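Long-range contacts in Alpha/beta hydrolase (Streptomyces albidoflavus, PDB 6KSU), which probably cyclises non-ribosomal peptides by heterochiral macrolactamization, as a penicillin-binding-protein-like enzyme with a beta-lactamase-type fold: residues Val51-Ala56 against Pro367-Asp372; Ala65-Gly70 against Arg239-Asp244; Thr89-Met94 against Leu290-Cys295; His214-Gly219 against Ala247-Ala252; Glu402-His407 against Phe414-Ser419. All blocks are in the same frame, centred on the assembly; numbering follows the deposited sequence.

Contact 1: residues Val51-Ala56 against Pro367-Asp372; sequences VYRDGA and PEAGLD
Over one face of the Arg53 guanidinium sits a methyl of Leu371, CD2, 3.2 Å above the plane and over its centre; at the edge, in that same guanidinium plane, lies the backbone O of Ala369. The grip on this carbonyl is end-on. Arg53 NH1 reaches Ala369 O at 3.2 Å and Arg53 NH2 reaches Ala369 O at 3.3 Å, so one oxygen accepts from both terminal nitrogens. NH1 arrives in the carbonyl plane, whereas NH2 is tilted 29° from it. Both bonds are moderately bent, as expected when two N-H groups converge on one acceptor. Together the shared oxygen and the methyl overhead would limit rotation of the guanidinium. Arg53 gets there with CG directed away from its own backbone N (chi1 155°) and a single bend at chi3 (75°). Leu371 comes from the opposite direction; while CD2 covers the cation, CD1 meets Val51 CG1 tip to tip at 3.9 Å. Gly370 leads the chain from the gripped carbonyl to Leu371. Leu371 also rests on Leu344 and Leu346 of strand 344-350, and Ala369 touches Val31 of helix 23-41. A malonate ion, probably from the crystallisation liquor, lies about 3 Å from the Arg53 side chain at the nearest atoms. Arg53 itself opens a type I' turn closing at Ala56, the tight two-residue connection of the beta hairpin formed by strands 46-53 and 56-63. The contact thus ties the loop after helix 355-365 to a hairpin end of the central antiparallel sheet of the beta-lactamase-type fold.

Contact 2: residues Ala65-Gly70 against Arg239-Asp244; sequences ASVRTG and RAEHVD. With SO4 (sulfate ion), chain C.
The guanidinium of Arg68 stacks on the imidazole of His242, joining the loop after strand 56-63 to a short two-stranded antiparallel ribbon, 231-232 with 241-242, on the surface of the beta-lactamase-like region. The stacked groups have centres 3.8 Å apart and planes inclined at 25°. The stack is offset: His242 CD2 sits over the guanidinium toward its rim, 3.3 Å from Arg68 CZ, and NH1 in turn overlies the rim of the ring. The imidazole is steadied within its own segment, where His242 NE2 donates to Asp244 OD1 at 2.8 Å, meeting that oxygen from above the carboxylate plane. Glu241 runs across Arg68 at about a right angle, guanidinium and carboxylate planes 72° apart, without a salt bridge. A sulfate ion, probably from the crystallisation liquor, lies against both side chains. Its O4 is at the edge of the guanidinium on the NE side, and Arg68 NH2 makes a weak bond to sulfate O2 at 2.8 Å. Glu241 OE2 is 2.8 Å from sulfate O4. Ser66 OG accepts from the backbone N of Thr69 in an ST motif, while the backbone N of Val67 bonds to NE2 of His231 in strand 231-232. Val67 CG2 touches Ala240 O at 3.7 Å; CG1, opposite the backbone N (chi1 167°), lies over the centre of the Arg239 guanidinium, 3.5 Å from Arg239 CZ.

Contact 3: residues Thr89-Met94 against Leu290-Cys295; sequences TAELVM and LAMRTC
Met94 and Met292 carry a buried helix-to-helix contact between helix 85-98 and the last turn of helix 286-293, within the beta-lactamase-like region; it has no hydrogen bonds and is made by methyls, methylenes and thioethers. The two thioether chains run antiparallel, side by side, Met94 CG against Met292 CG at 3.8 Å. Met292 continues beyond this point until a bend at chi3 (56°) turns its methyl onto the first helix, where Met292 CE meets Ala90 CB at 3.7 Å. The same CE, together with SD, lies against Glu91 CG, whose chain crosses that of Met292 at about a right angle. Met94 is bent at both chi2 and chi3, which brings its CE to Ala291 CB at 3.6 Å. Each methionine methyl therefore rests on an alanine of the opposite helix. The carboxylate of Glu91 is engaged elsewhere, OE2 being bonded to NE2 of His271, a residue that Met292 also touches. Helix 85-98 follows Ser83 and includes Lys86, an SxxK pattern consistent with penicillin-binding-protein relatives; Ala90 lies near it without touching. Around the same helix, Leu92 and Val93 pack on helix 176-189, Leu92 also on helix 194-206, and Ala90 on Leu132 of helix 128-132.

Contact 4: residues His214-Gly219 against Ala247-Ala252; sequences HDPRPG and ASLSLA
Leu249 packs against both His214 and Pro216, and the chain beyond Pro216 leaves the contact. In the tight part one methyl does most of the work: Leu249 CD1 lies 3.6 Å from His214 CB and 3.9 Å from Pro216 CD. The leucine and the proline ring cross at a slant, with CD2 approaching Pro216 CB at 4.2 Å. Leu249 extends its CG away from its own backbone N (chi1 175°), which brings the fork to His214 and Pro216. The imidazole of His214 takes a second route, running toward Ala247 so that the carbonyl O lies at the ring edge, near its plane. His214 NE2 to Ala247 O is short at 2.6 Å but bent to 119° at the hydrogen, hence a weak bond. The contact joins two surface loops of the beta-lactamase-like region, one leading from helix 194-206 toward strand 231-232, the other from strand 241-242 into helix 252-255. Trp195 of helix 194-206 touches Pro216 and Ala252, and its NE1 bonds to His214 O. On the more exposed side, away from Leu249, Asp215 and Arg217 bond to each other. Asp215 forms an Asx turn by accepting the backbone N of Arg217 at OD1. The Arg217 guanidinium meets the same carboxylate side-on, NE to Asp215 OD1 at 2.8 Å and NH2 to Asp215 OD2 at 2.6 Å, both nearly straight; its NH1 bonds weakly to Thr196 OG1.

Contact 5: residues Glu402-His407 against Phe414-Ser419; sequences ELMVTH and FLTRES
Met404 with Thr416 and Thr406 with Phe414 are hydrogen-bonded antiparallel pairs, set on either side of the non-hydrogen-bonded pair Val405 with Leu415; the strand axes come within 4.6 Å, and their directions differ by 147°. Each hydrogen-bonded pair is closed by two backbone bonds, among them Thr416 N to Met404 O at 2.8 Å. CA-H...O contacts fill in between, such as Leu415 CA to Met404 O at 3.2 Å. On the buried face, Leu415 CD2 meets Leu403 CD2 at 3.6 Å, and Leu415 CD1 meets Val405 CG2 at 3.6 Å. The other methyl of Leu403, CD1, lies slantwise across the aliphatic chain of Arg417, 3.7 Å from Arg417 CB. Strands 401-407 and 413-417 form a beta hairpin in the closed up-and-down barrel of the C-terminal region, eight antiparallel strands reminiscent of lipocalins. Strand 394-398 flanks it beyond Val405, and strand 420-427 beyond Leu415. The opposite face is more polar. Thr416 OG1 sits between its backbone N and carbonyl carbon (chi1 64°), which brings it against Met404 CB at 3.0 Å, a close approach, and leaves Thr416 CG2 to face Thr406 OG1 at 3.8 Å. Thr406 OG1 also touches Phe414 CB, and the Phe414 side chain touches Arg424 of strand 420-427. The Arg417 guanidinium leaves the hairpin, bonding through NH1 to Tyr423 OH and making a cation-pi contact with Tyr420.

Overall arrangement
Contacts 1 and 3 are buried, contacts 2 and 4 lie on the surface, and contact 5 has one face of each kind. Contacts 1 to 4 belong to the beta-lactamase-like region: contact 1 joins its sheet to a late loop by an arginine-carbonyl grip and a leucine, contact 3 joins two helices by apolar packing led by two methionines. Contacts 2 and 4 share the excursion around strands 231-232 and 241-242, their segments alternating along the chain with centres 23 Å apart, and each uses a histidine. Contact 5 stands apart in the C-terminal barrel, about 17 Å from contact 4 at the nearest atoms; backbone pairing, absent between the other segment pairs, dominates there.

Contact 1: residues Val51-Ala56 against Pro367-Asp372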
# COMPACT_ATOMS: atom_id res chain seq x y z
N VAL A 51 14.95 -5.45 -11.38
CA VAL A 51 15.89 -5.35 -10.27
C VAL A 51 16.99 -4.38 -10.65
O VAL A 51 17.68 -4.59 -11.66
CB VAL A 51 16.51 -6.71 -9.93
CG1 VAL A 51 17.37 -6.60 -8.68
CG2 VAL A 51 15.42 -7.76 -9.79
N TYR A 52 17.17 -3.33 -9.85
CA TYR A 52 18.34 -2.47 -9.97
C TYR A 52 19.32 -2.88 -8.87
O TYR A 52 18.95 -2.92 -7.69
CB TYR A 52 17.96 -1.00 -9.87
CG TYR A 52 19.15 -0.06 -9.94
CD1 TYR A 52 19.71 0.34 -11.17
CD2 TYR A 52 19.72 0.43 -8.77
CE1 TYR A 52 20.81 1.22 -11.20
CE2 TYR A 52 20.79 1.27 -8.80
CZ TYR A 52 21.34 1.67 -10.00
OH TYR A 52 22.41 2.53 -9.95
N ARG A 53 20.54 -3.21 -9.27
CA ARG A 53 21.53 -3.73 -8.33
C ARG A 53 22.91 -3.61 -8.96
O ARG A 53 23.11 -3.94 -10.13
CB ARG A 53 21.22 -5.18 -7.96
CG ARG A 53 22.45 -5.96 -7.51
CD ARG A 53 22.11 -7.08 -6.55
NE ARG A 53 21.50 -8.23 -7.21
CZ ARG A 53 21.61 -9.47 -6.76
NH1 ARG A 53 22.32 -9.72 -5.66
NH2 ARG A 53 21.01 -10.46 -7.40
N ASP A 54 23.86 -3.12 -8.17
CA ASP A 54 25.24 -2.93 -8.61
C ASP A 54 25.33 -1.94 -9.77
O ASP A 54 26.13 -2.10 -10.69
CB ASP A 54 25.89 -4.26 -8.98
CG ASP A 54 26.18 -5.10 -7.76
OD1 ASP A 54 25.88 -6.31 -7.77
OD2 ASP A 54 26.72 -4.54 -6.78
N GLY A 55 24.51 -0.89 -9.70
CA GLY A 55 24.49 0.17 -10.69
C GLY A 55 23.79 -0.16 -11.99
O GLY A 55 23.76 0.69 -12.88
N ALA A 56 23.24 -1.36 -12.16
CA ALA A 56 22.62 -1.67 -13.44
C ALA A 56 21.28 -2.36 -13.23
O ALA A 56 20.99 -2.92 -12.17
CB ALA A 56 23.54 -2.52 -14.30
N PRO A 367 16.79 -15.26 -1.90
CA PRO A 367 18.06 -15.37 -1.17
C PRO A 367 19.09 -16.25 -1.86
O PRO A 367 20.29 -16.01 -1.70
CB PRO A 367 17.64 -15.95 0.19
CG PRO A 367 16.30 -15.34 0.41
CD PRO A 367 15.64 -15.28 -0.96
N GLU A 368 18.68 -17.24 -2.64
CA GLU A 368 19.65 -18.05 -3.36
C GLU A 368 20.31 -17.31 -4.53
O GLU A 368 21.02 -17.93 -5.33
CB GLU A 368 19.01 -19.37 -3.82
CG GLU A 368 18.26 -19.35 -5.13
CD GLU A 368 17.35 -20.56 -5.27
OE1 GLU A 368 16.91 -21.11 -4.23
OE2 GLU A 368 17.08 -20.96 -6.43
N ALA A 369 20.13 -15.98 -4.63
CA ALA A 369 20.98 -15.14 -5.47
C ALA A 369 21.47 -13.90 -4.72
O ALA A 369 21.84 -12.91 -5.36
CB ALA A 369 20.25 -14.73 -6.75
N GLY A 370 21.49 -13.94 -3.38
CA GLY A 370 21.97 -12.82 -2.58
C GLY A 370 20.96 -11.72 -2.32
O GLY A 370 21.32 -10.71 -1.69
N LEU A 371 19.72 -11.88 -2.77
CA LEU A 371 18.67 -10.88 -2.60
C LEU A 371 17.75 -11.30 -1.46
O LEU A 371 16.69 -11.88 -1.67
CB LEU A 371 17.87 -10.71 -3.89
CG LEU A 371 18.50 -9.90 -5.00
CD1 LEU A 371 17.41 -9.24 -5.83
CD2 LEU A 371 19.38 -8.87 -4.38
N ASP A 372 18.16 -10.97 -0.24
CA ASP A 372 17.41 -11.34 0.96
C ASP A 372 16.50 -10.19 1.37
O ASP A 372 16.79 -9.40 2.28
CB ASP A 372 18.37 -11.74 2.09
CG ASP A 372 19.56 -10.79 2.22
OD1 ASP A 372 19.89 -10.07 1.24
OD2 ASP A 372 20.15 -10.76 3.32

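Contact 2: residues Ala65-Gly70 against Arg239-Asp244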
# COMPACT_ATOMS: atom_id res chain seq x y z
N ALA A 65 -0.46 -10.26 -21.42
CA ALA A 65 -1.13 -9.06 -20.93
C ALA A 65 -2.62 -9.30 -20.81
O ALA A 65 -3.27 -8.76 -19.90
CB ALA A 65 -0.87 -7.89 -21.87
N SER A 66 -3.18 -10.09 -21.72
CA SER A 66 -4.57 -10.49 -21.70
C SER A 66 -4.63 -11.93 -22.19
O SER A 66 -3.88 -12.33 -23.08
CB SER A 66 -5.44 -9.55 -22.56
OG SER A 66 -6.78 -10.00 -22.69
N VAL A 67 -5.47 -12.74 -21.55
CA VAL A 67 -5.64 -14.09 -22.08
C VAL A 67 -6.57 -14.04 -23.27
O VAL A 67 -6.35 -14.77 -24.25
CB VAL A 67 -6.15 -15.06 -21.00
CG1 VAL A 67 -6.63 -16.36 -21.65
CG2 VAL A 67 -5.03 -15.38 -20.05
N ARG A 68 -7.60 -13.19 -23.21
CA ARG A 68 -8.54 -13.00 -24.32
C ARG A 68 -7.79 -12.64 -25.59
O ARG A 68 -7.78 -13.41 -26.56
CB ARG A 68 -9.53 -11.90 -23.97
CG ARG A 68 -10.13 -11.98 -22.62
CD ARG A 68 -11.23 -10.95 -22.50
NE ARG A 68 -12.35 -11.43 -21.70
CZ ARG A 68 -13.33 -10.66 -21.24
NH1 ARG A 68 -13.32 -9.37 -21.49
NH2 ARG A 68 -14.32 -11.19 -20.52
N THR A 69 -7.18 -11.46 -25.60
CA THR A 69 -6.14 -11.11 -26.58
C THR A 69 -5.09 -12.20 -26.49
O THR A 69 -5.03 -12.91 -25.50
CB THR A 69 -5.53 -9.74 -26.25
OG1 THR A 69 -6.56 -8.76 -26.06
CG2 THR A 69 -4.62 -9.27 -27.34
N GLY A 70 -4.25 -12.37 -27.48
CA GLY A 70 -3.13 -13.17 -27.03
C GLY A 70 -1.94 -12.36 -26.56
O GLY A 70 -0.85 -12.94 -26.43
N ARG A 239 -6.84 -22.40 -16.56
CA ARG A 239 -5.94 -21.27 -16.49
C ARG A 239 -6.73 -20.08 -15.97
O ARG A 239 -7.96 -20.03 -16.11
CB ARG A 239 -5.32 -20.94 -17.87
CG ARG A 239 -6.27 -20.17 -18.80
CD ARG A 239 -5.72 -20.04 -20.22
NE ARG A 239 -6.77 -20.03 -21.24
CZ ARG A 239 -6.57 -19.72 -22.52
NH1 ARG A 239 -5.36 -19.38 -22.95
NH2 ARG A 239 -7.57 -19.74 -23.38
N ALA A 240 -6.02 -19.11 -15.39
CA ALA A 240 -6.66 -17.89 -14.91
C ALA A 240 -7.31 -17.15 -16.09
O ALA A 240 -6.71 -17.02 -17.15
CB ALA A 240 -5.64 -17.00 -14.18
N GLU A 241 -8.54 -16.68 -15.91
CA GLU A 241 -9.22 -15.96 -16.97
C GLU A 241 -9.48 -14.52 -16.52
O GLU A 241 -9.41 -14.21 -15.34
CB GLU A 241 -10.53 -16.65 -17.38
CG GLU A 241 -11.49 -15.80 -18.27
CD GLU A 241 -10.93 -15.39 -19.64
OE1 GLU A 241 -10.02 -14.52 -19.72
OE2 GLU A 241 -11.40 -15.95 -20.66
N HIS A 242 -9.73 -13.65 -17.50
CA HIS A 242 -10.08 -12.24 -17.28
C HIS A 242 -11.03 -12.08 -16.09
O HIS A 242 -11.99 -12.84 -15.93
CB HIS A 242 -10.73 -11.67 -18.54
CG HIS A 242 -11.21 -10.27 -18.38
ND1 HIS A 242 -10.37 -9.17 -18.46
CD2 HIS A 242 -12.45 -9.78 -18.14
CE1 HIS A 242 -11.08 -8.07 -18.28
NE2 HIS A 242 -12.34 -8.41 -18.08
N VAL A 243 -10.74 -11.10 -15.24
CA VAL A 243 -11.61 -10.73 -14.14
C VAL A 243 -11.83 -9.23 -14.23
O VAL A 243 -10.89 -8.45 -14.44
CB VAL A 243 -11.06 -11.16 -12.77
CG1 VAL A 243 -9.89 -10.32 -12.33
CG2 VAL A 243 -12.15 -11.14 -11.70
N ASP A 244 -13.09 -8.82 -14.14
CA ASP A 244 -13.43 -7.41 -14.11
C ASP A 244 -13.22 -6.87 -12.71
O ASP A 244 -13.64 -7.49 -11.73
CB ASP A 244 -14.88 -7.21 -14.55
CG ASP A 244 -15.01 -7.15 -16.05
OD1 ASP A 244 -14.07 -6.63 -16.70
OD2 ASP A 244 -16.03 -7.65 -16.58
S SO4 C . -14.27 -14.37 -21.24
O1 SO4 C . -14.13 -15.81 -21.06
O2 SO4 C . -15.27 -13.86 -20.31
O3 SO4 C . -14.68 -14.07 -22.62
O4 SO4 C . -12.98 -13.72 -20.99

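Contact 3: residues Thr89-Met94 against Leu290-Cys295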
# COMPACT_ATOMS: atom_id res chain seq x y z
N THR A 89 2.42 9.29 -5.23
CA THR A 89 1.72 10.41 -4.64
C THR A 89 2.55 11.05 -3.54
O THR A 89 2.67 12.28 -3.45
CB THR A 89 0.37 9.95 -4.11
OG1 THR A 89 -0.51 9.78 -5.22
CG2 THR A 89 -0.22 11.01 -3.13
N ALA A 90 3.14 10.22 -2.67
CA ALA A 90 4.03 10.74 -1.64
C ALA A 90 5.21 11.45 -2.27
O ALA A 90 5.61 12.53 -1.82
CB ALA A 90 4.54 9.63 -0.73
N GLU A 91 5.76 10.86 -3.33
CA GLU A 91 6.87 11.48 -4.02
C GLU A 91 6.45 12.83 -4.62
O GLU A 91 7.20 13.81 -4.55
CB GLU A 91 7.38 10.52 -5.08
CG GLU A 91 8.36 9.44 -4.53
CD GLU A 91 9.14 8.77 -5.68
OE1 GLU A 91 8.60 8.75 -6.80
OE2 GLU A 91 10.29 8.31 -5.48
N LEU A 92 5.25 12.88 -5.18
CA LEU A 92 4.72 14.12 -5.72
C LEU A 92 4.55 15.16 -4.62
O LEU A 92 4.98 16.31 -4.78
CB LEU A 92 3.39 13.81 -6.40
CG LEU A 92 2.72 14.98 -7.09
CD1 LEU A 92 3.71 15.64 -8.03
CD2 LEU A 92 1.49 14.48 -7.86
N VAL A 93 3.96 14.76 -3.49
CA VAL A 93 3.77 15.69 -2.37
C VAL A 93 5.11 16.21 -1.88
O VAL A 93 5.28 17.41 -1.59
CB VAL A 93 2.97 15.00 -1.23
CG1 VAL A 93 2.98 15.85 0.01
CG2 VAL A 93 1.56 14.72 -1.65
N MET A 94 6.10 15.32 -1.78
CA MET A 94 7.40 15.74 -1.27
C MET A 94 8.08 16.73 -2.21
O MET A 94 8.85 17.58 -1.75
CB MET A 94 8.31 14.54 -1.03
CG MET A 94 7.88 13.65 0.12
SD MET A 94 7.58 14.52 1.70
CE MET A 94 9.25 14.59 2.33
N LEU A 290 15.10 10.98 2.66
CA LEU A 290 15.31 10.54 4.04
C LEU A 290 14.03 10.67 4.85
O LEU A 290 13.72 9.80 5.67
CB LEU A 290 16.44 11.34 4.68
CG LEU A 290 16.73 10.98 6.14
CD1 LEU A 290 17.16 9.52 6.28
CD2 LEU A 290 17.76 11.92 6.76
N ALA A 291 13.25 11.71 4.59
CA ALA A 291 11.97 11.88 5.28
C ALA A 291 10.97 10.76 4.93
O ALA A 291 10.32 10.20 5.82
CB ALA A 291 11.39 13.25 4.93
N MET A 292 10.85 10.43 3.63
CA MET A 292 9.97 9.34 3.21
C MET A 292 10.32 8.03 3.90
O MET A 292 9.43 7.21 4.19
CB MET A 292 10.04 9.16 1.69
CG MET A 292 9.49 10.36 0.99
SD MET A 292 9.22 10.11 -0.75
CE MET A 292 8.12 8.67 -0.70
N ARG A 293 11.61 7.84 4.16
CA ARG A 293 12.16 6.66 4.81
C ARG A 293 12.09 6.71 6.34
O ARG A 293 12.16 5.66 6.98
CB ARG A 293 13.63 6.53 4.38
CG ARG A 293 14.26 5.22 4.66
CD ARG A 293 15.40 4.94 3.71
NE ARG A 293 16.62 5.76 3.85
CZ ARG A 293 17.24 6.37 2.84
NH1 ARG A 293 16.76 6.31 1.61
NH2 ARG A 293 18.34 7.06 3.07
N THR A 294 11.99 7.90 6.94
CA THR A 294 12.07 8.00 8.40
C THR A 294 10.72 7.67 9.03
O THR A 294 9.73 8.37 8.81
CB THR A 294 12.54 9.39 8.82
OG1 THR A 294 13.79 9.67 8.21
CG2 THR A 294 12.70 9.48 10.35
N CYS A 295 10.67 6.59 9.80
CA CYS A 295 9.41 6.12 10.33
C CYS A 295 8.91 7.00 11.47
O CYS A 295 9.70 7.63 12.20
CB CYS A 295 9.52 4.67 10.79
SG CYS A 295 9.82 3.52 9.39

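Contact 4: residues His214-Gly219 against Ala247-Ala252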
# COMPACT_ATOMS: atom_id res chain seq x y z
N HIS A 214 -8.49 5.12 -14.28
CA HIS A 214 -9.47 6.03 -14.87
C HIS A 214 -8.88 7.41 -14.99
O HIS A 214 -8.40 7.98 -14.00
CB HIS A 214 -10.75 6.10 -14.03
CG HIS A 214 -11.33 4.76 -13.70
ND1 HIS A 214 -11.93 3.96 -14.65
CD2 HIS A 214 -11.42 4.09 -12.52
CE1 HIS A 214 -12.35 2.85 -14.07
NE2 HIS A 214 -12.06 2.90 -12.78
N ASP A 215 -8.95 7.98 -16.19
CA ASP A 215 -8.52 9.35 -16.45
C ASP A 215 -9.74 10.19 -16.80
O ASP A 215 -10.27 10.06 -17.92
CB ASP A 215 -7.48 9.38 -17.57
CG ASP A 215 -6.80 10.73 -17.70
OD1 ASP A 215 -7.31 11.71 -17.12
OD2 ASP A 215 -5.76 10.83 -18.40
N PRO A 216 -10.23 11.05 -15.91
CA PRO A 216 -11.43 11.85 -16.21
C PRO A 216 -11.16 13.08 -17.07
O PRO A 216 -12.11 13.83 -17.33
CB PRO A 216 -11.92 12.27 -14.82
CG PRO A 216 -10.67 12.33 -13.99
CD PRO A 216 -9.71 11.31 -14.56
N ARG A 217 -9.93 13.31 -17.51
CA ARG A 217 -9.74 14.50 -18.32
C ARG A 217 -9.94 14.18 -19.80
O ARG A 217 -9.64 13.07 -20.24
CB ARG A 217 -8.33 15.07 -18.12
CG ARG A 217 -7.90 15.27 -16.67
CD ARG A 217 -6.38 15.33 -16.56
NE ARG A 217 -5.78 14.09 -17.06
CZ ARG A 217 -4.49 13.93 -17.33
NH1 ARG A 217 -3.64 14.94 -17.19
NH2 ARG A 217 -4.06 12.74 -17.77
N PRO A 218 -10.48 15.11 -20.60
CA PRO A 218 -10.46 14.87 -22.05
C PRO A 218 -9.03 14.70 -22.53
O PRO A 218 -8.70 13.66 -23.11
CB PRO A 218 -11.13 16.12 -22.63
CG PRO A 218 -10.98 17.16 -21.57
CD PRO A 218 -11.00 16.44 -20.26
N GLY A 219 -8.17 15.67 -22.23
CA GLY A 219 -6.75 15.52 -22.49
C GLY A 219 -6.45 15.75 -23.95
O GLY A 219 -6.93 16.72 -24.56
N ALA A 247 -13.25 -0.11 -9.90
CA ALA A 247 -12.41 0.77 -9.10
C ALA A 247 -12.98 2.17 -9.23
O ALA A 247 -13.02 2.72 -10.34
CB ALA A 247 -10.95 0.71 -9.55
N SER A 248 -13.44 2.73 -8.12
CA SER A 248 -14.06 4.04 -8.17
C SER A 248 -13.04 5.10 -8.60
O SER A 248 -11.84 4.98 -8.34
CB SER A 248 -14.67 4.40 -6.81
OG SER A 248 -13.75 5.10 -6.00
N LEU A 249 -13.55 6.12 -9.29
CA LEU A 249 -12.70 7.20 -9.78
C LEU A 249 -11.97 7.91 -8.64
O LEU A 249 -10.79 8.24 -8.76
CB LEU A 249 -13.56 8.20 -10.56
CG LEU A 249 -12.77 9.43 -11.02
CD1 LEU A 249 -11.80 9.01 -12.14
CD2 LEU A 249 -13.67 10.59 -11.45
N SER A 250 -12.66 8.13 -7.52
CA SER A 250 -12.09 8.90 -6.40
C SER A 250 -10.89 8.23 -5.76
O SER A 250 -10.16 8.89 -5.02
CB SER A 250 -13.17 9.13 -5.35
OG SER A 250 -13.83 7.92 -5.06
N LEU A 251 -10.64 6.95 -6.01
CA LEU A 251 -9.49 6.30 -5.40
C LEU A 251 -8.16 6.64 -6.07
O LEU A 251 -7.11 6.23 -5.57
CB LEU A 251 -9.69 4.78 -5.38
CG LEU A 251 -10.65 4.33 -4.26
CD1 LEU A 251 -11.51 3.11 -4.64
CD2 LEU A 251 -9.87 4.08 -2.96
N ALA A 252 -8.19 7.46 -7.14
CA ALA A 252 -7.06 7.61 -8.05
C ALA A 252 -5.75 7.95 -7.34
O ALA A 252 -4.73 7.29 -7.58
CB ALA A 252 -7.37 8.69 -9.10

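Contact 5: residues Glu402-His407 against Phe414-Ser419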
# COMPACT_ATOMS: atom_id res chain seq x y z
N GLU A 402 -17.39 -2.81 10.70
CA GLU A 402 -17.58 -2.87 12.14
C GLU A 402 -17.35 -4.28 12.65
O GLU A 402 -17.52 -5.27 11.93
CB GLU A 402 -18.98 -2.38 12.55
CG GLU A 402 -20.13 -3.06 11.85
CD GLU A 402 -21.45 -2.35 12.11
OE1 GLU A 402 -21.46 -1.44 12.95
OE2 GLU A 402 -22.46 -2.71 11.46
N LEU A 403 -16.94 -4.36 13.91
CA LEU A 403 -16.69 -5.61 14.60
C LEU A 403 -17.29 -5.47 15.99
O LEU A 403 -17.39 -4.35 16.51
CB LEU A 403 -15.17 -5.87 14.64
CG LEU A 403 -14.49 -7.18 14.24
CD1 LEU A 403 -15.10 -7.70 12.93
CD2 LEU A 403 -12.99 -6.93 14.07
N MET A 404 -17.73 -6.58 16.59
CA MET A 404 -18.26 -6.51 17.95
C MET A 404 -17.55 -7.50 18.85
O MET A 404 -17.34 -8.65 18.48
CB MET A 404 -19.77 -6.76 17.98
CG MET A 404 -20.57 -5.78 17.13
SD MET A 404 -22.31 -5.80 17.57
CE MET A 404 -22.25 -6.60 19.16
N VAL A 405 -17.16 -7.04 20.03
CA VAL A 405 -16.62 -7.91 21.05
C VAL A 405 -17.76 -8.22 22.00
O VAL A 405 -18.25 -7.34 22.70
CB VAL A 405 -15.44 -7.29 21.79
CG1 VAL A 405 -15.09 -8.15 23.01
CG2 VAL A 405 -14.25 -7.18 20.84
N THR A 406 -18.18 -9.48 22.00
CA THR A 406 -19.31 -9.92 22.79
C THR A 406 -18.86 -11.01 23.73
O THR A 406 -17.68 -11.37 23.80
CB THR A 406 -20.44 -10.42 21.89
OG1 THR A 406 -20.07 -11.68 21.31
CG2 THR A 406 -20.74 -9.41 20.80
N HIS A 407 -19.83 -11.54 24.47
CA HIS A 407 -19.61 -12.73 25.28
C HIS A 407 -20.88 -13.56 25.25
O HIS A 407 -21.96 -13.08 24.91
CB HIS A 407 -19.20 -12.42 26.72
CG HIS A 407 -20.17 -11.56 27.49
ND1 HIS A 407 -20.81 -10.48 26.94
CD2 HIS A 407 -20.56 -11.61 28.78
CE1 HIS A 407 -21.57 -9.91 27.86
NE2 HIS A 407 -21.43 -10.58 28.99
N PHE A 414 -16.19 -13.38 22.31
CA PHE A 414 -16.32 -13.60 20.88
C PHE A 414 -16.14 -12.29 20.11
O PHE A 414 -16.31 -11.19 20.64
CB PHE A 414 -17.67 -14.23 20.53
CG PHE A 414 -17.80 -15.62 21.03
CD1 PHE A 414 -17.54 -16.71 20.21
CD2 PHE A 414 -18.13 -15.85 22.37
CE1 PHE A 414 -17.63 -18.02 20.69
CE2 PHE A 414 -18.23 -17.14 22.86
CZ PHE A 414 -17.98 -18.24 22.02
N LEU A 415 -15.77 -12.44 18.85
CA LEU A 415 -15.73 -11.34 17.89
C LEU A 415 -16.78 -11.63 16.82
O LEU A 415 -16.73 -12.69 16.19
CB LEU A 415 -14.34 -11.22 17.30
CG LEU A 415 -13.90 -9.89 16.71
CD1 LEU A 415 -13.53 -8.98 17.82
CD2 LEU A 415 -12.71 -10.10 15.78
N THR A 416 -17.72 -10.72 16.64
CA THR A 416 -18.78 -10.93 15.67
C THR A 416 -18.64 -9.92 14.53
O THR A 416 -18.04 -8.85 14.68
CB THR A 416 -20.17 -10.82 16.30
OG1 THR A 416 -20.36 -9.49 16.80
CG2 THR A 416 -20.32 -11.80 17.48
N ARG A 417 -19.21 -10.28 13.39
CA ARG A 417 -18.92 -9.63 12.12
C ARG A 417 -20.03 -9.97 11.14
O ARG A 417 -20.34 -11.15 10.95
CB ARG A 417 -17.55 -10.09 11.63
CG ARG A 417 -17.14 -9.58 10.27
CD ARG A 417 -15.69 -9.99 10.01
NE ARG A 417 -15.23 -9.53 8.72
CZ ARG A 417 -14.32 -10.15 7.98
NH1 ARG A 417 -13.75 -11.27 8.41
NH2 ARG A 417 -13.97 -9.64 6.80
N GLU A 418 -20.60 -8.93 10.51
CA GLU A 418 -21.94 -8.98 9.91
C GLU A 418 -22.33 -10.28 9.19
O GLU A 418 -23.41 -10.83 9.44
CB GLU A 418 -22.10 -7.80 8.94
CG GLU A 418 -23.48 -7.76 8.27
CD GLU A 418 -24.12 -6.38 8.29
OE1 GLU A 418 -25.11 -6.17 7.56
OE2 GLU A 418 -23.63 -5.52 9.06
N SER A 419 -21.51 -10.79 8.29
CA SER A 419 -21.94 -11.98 7.55
C SER A 419 -21.01 -13.15 7.78
O SER A 419 -20.99 -14.08 6.97
CB SER A 419 -22.06 -11.68 6.06
OG SER A 419 -22.79 -10.49 5.84